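Side-chain contact in acylphosphatase (Bacillus subtilis, PDB 3BR8), which catalyses the hydrolysis of acyl phosphates to a carboxylate and inorganic phosphate: residues G16-V21 / G32-R37. Numbering follows the deposited sequence.
Sequences GFRYFV and GWVKNR. With PO4 (phosphate ion), chain B.
Arg18 and Val34 are the nearest CA pair, 6.1 Å apart, where the first turn of helix 17-27 lies over strand 31-36; the short segments 17-21 and 33-36 run nearly antiparallel (170°) with their axes 8.5 Å apart. Both active-site residues, Arg18 and Asn36, reach from here to a bound phosphate ion. Their side chains cross at about a right angle and their flat groups stack, the guanidinium and amide planes only 13° apart. Asn36 ND2 sits over the centre of the guanidinium, 3.4 Å above its plane; Arg18 NE and Asn36 ND2 are both donors and do not bond to each other, each being turned to a different phosphate oxygen. A bend at chi3 turns the Arg18 head so that O4 lies in plane at the guanidinium edge, where NE donates to it at 2.7 Å (163°). O4 also accepts from Arg18 N, while Asn36 ND2 holds O3 at 3.0 Å. Gly16 N, at the N-cap, donates to O2 and Phe17 N to O1, as expected of a cradle for a substrate's phosphoryl group; Gly14 N and Val15 N add further bonds. One water bridges Arg18 NH1 and Asn36 N. Deeper in, Val21 CG1 packs on Val34 CB at 4.0 Å. Here helix 17-27 packs on the mixed sheet of the ferredoxin-like acylphosphatase fold, strand 31-36 lying between 42-48 and 86-88; both valines touch Phe86, with Ile44 beside Val21 and Val42 beside Val34.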
# COMPACT_ATOMS: atom_id res chain seq x y z
N GLY A 16 2.07 -6.11 -11.87
CA GLY A 16 1.19 -4.95 -11.83
C GLY A 16 0.69 -4.60 -10.44
O GLY A 16 -0.39 -4.01 -10.27
N PHE A 17 1.48 -4.94 -9.42
CA PHE A 17 1.06 -4.71 -8.03
C PHE A 17 1.08 -3.22 -7.66
O PHE A 17 0.18 -2.74 -6.96
CB PHE A 17 1.95 -5.50 -7.05
CG PHE A 17 1.26 -5.86 -5.75
CD1 PHE A 17 1.38 -5.06 -4.62
CD2 PHE A 17 0.51 -7.04 -5.67
CE1 PHE A 17 0.72 -5.44 -3.42
CE2 PHE A 17 -0.12 -7.39 -4.50
CZ PHE A 17 -0.03 -6.59 -3.39
N ARG A 18 2.10 -2.49 -8.11
CA ARG A 18 2.16 -1.08 -7.79
C ARG A 18 0.96 -0.32 -8.36
O ARG A 18 0.35 0.47 -7.66
CB ARG A 18 3.49 -0.46 -8.21
CG ARG A 18 4.70 -1.01 -7.43
CD ARG A 18 6.02 -0.58 -8.05
NE ARG A 18 6.13 -1.08 -9.41
CZ ARG A 18 7.14 -0.79 -10.24
NH1 ARG A 18 8.15 -0.02 -9.85
NH2 ARG A 18 7.14 -1.30 -11.47
N TYR A 19 0.63 -0.60 -9.62
CA TYR A 19 -0.57 -0.03 -10.24
C TYR A 19 -1.83 -0.37 -9.44
O TYR A 19 -2.68 0.50 -9.19
CB TYR A 19 -0.71 -0.54 -11.68
CG TYR A 19 -2.10 -0.37 -12.25
CD1 TYR A 19 -2.51 0.85 -12.81
CD2 TYR A 19 -3.01 -1.42 -12.22
CE1 TYR A 19 -3.80 0.99 -13.32
CE2 TYR A 19 -4.30 -1.28 -12.71
CZ TYR A 19 -4.69 -0.08 -13.25
OH TYR A 19 -5.96 0.05 -13.73
N PHE A 20 -1.99 -1.64 -9.06
CA PHE A 20 -3.16 -2.06 -8.30
C PHE A 20 -3.28 -1.31 -6.98
O PHE A 20 -4.35 -0.81 -6.64
CB PHE A 20 -3.11 -3.57 -8.05
CG PHE A 20 -4.09 -4.04 -7.04
CD1 PHE A 20 -5.46 -4.05 -7.33
CD2 PHE A 20 -3.68 -4.44 -5.77
CE1 PHE A 20 -6.39 -4.45 -6.39
CE2 PHE A 20 -4.61 -4.84 -4.83
CZ PHE A 20 -5.97 -4.85 -5.14
N VAL A 21 -2.17 -1.23 -6.24
CA VAL A 21 -2.17 -0.53 -4.96
C VAL A 21 -2.53 0.94 -5.17
O VAL A 21 -3.30 1.50 -4.40
CB VAL A 21 -0.81 -0.66 -4.26
CG1 VAL A 21 -0.70 0.28 -3.06
CG2 VAL A 21 -0.56 -2.10 -3.83
N GLY A 32 0.24 9.01 -0.00
CA GLY A 32 1.45 8.26 0.30
C GLY A 32 2.09 7.72 -0.95
O GLY A 32 2.11 8.40 -1.99
N TRP A 33 2.61 6.50 -0.88
CA TRP A 33 3.31 5.92 -2.02
C TRP A 33 3.41 4.40 -1.94
O TRP A 33 3.18 3.79 -0.88
CB TRP A 33 4.73 6.52 -2.17
CG TRP A 33 5.71 6.10 -1.07
CD1 TRP A 33 6.45 4.94 -1.00
CD2 TRP A 33 6.05 6.86 0.10
NE1 TRP A 33 7.22 4.93 0.14
CE2 TRP A 33 7.00 6.10 0.83
CE3 TRP A 33 5.66 8.11 0.59
CZ2 TRP A 33 7.56 6.55 2.03
CZ3 TRP A 33 6.20 8.56 1.78
CH2 TRP A 33 7.15 7.78 2.49
N VAL A 34 3.77 3.81 -3.07
CA VAL A 34 4.09 2.40 -3.19
C VAL A 34 5.42 2.29 -3.94
O VAL A 34 5.70 3.06 -4.87
CB VAL A 34 2.94 1.60 -3.89
CG1 VAL A 34 2.69 2.11 -5.31
CG2 VAL A 34 3.23 0.11 -3.88
N LYS A 35 6.25 1.33 -3.53
CA LYS A 35 7.61 1.21 -4.06
C LYS A 35 8.08 -0.24 -3.98
O LYS A 35 7.90 -0.89 -2.96
CB LYS A 35 8.55 2.10 -3.25
CG LYS A 35 10.03 2.01 -3.61
CD LYS A 35 10.82 2.99 -2.77
CE LYS A 35 12.32 2.76 -2.86
NZ LYS A 35 13.08 3.75 -2.02
N ASN A 36 8.69 -0.72 -5.06
CA ASN A 36 9.33 -2.02 -5.03
C ASN A 36 10.67 -1.97 -4.30
O ASN A 36 11.47 -1.06 -4.54
CB ASN A 36 9.57 -2.53 -6.46
CG ASN A 36 8.33 -3.12 -7.10
OD1 ASN A 36 7.29 -3.31 -6.45
ND2 ASN A 36 8.43 -3.42 -8.38
N ARG A 37 10.88 -2.92 -3.40
CA ARG A 37 12.18 -3.09 -2.74
C ARG A 37 13.03 -4.08 -3.54
O ARG A 37 12.50 -4.96 -4.21
CB ARG A 37 12.01 -3.61 -1.30
CG ARG A 37 11.10 -2.79 -0.39
CD ARG A 37 11.54 -1.34 -0.19
NE ARG A 37 12.95 -1.22 0.19
CZ ARG A 37 13.58 -0.07 0.42
NH1 ARG A 37 12.93 1.08 0.34
NH2 ARG A 37 14.87 -0.08 0.74
P PO4 B . 5.01 -4.45 -10.57
O1 PO4 B . 4.32 -5.48 -9.68
O2 PO4 B . 4.57 -4.82 -11.98
O3 PO4 B . 6.51 -4.62 -10.39
O4 PO4 B . 4.48 -3.08 -10.20
O HOH W 1 9.16 1.07 -7.28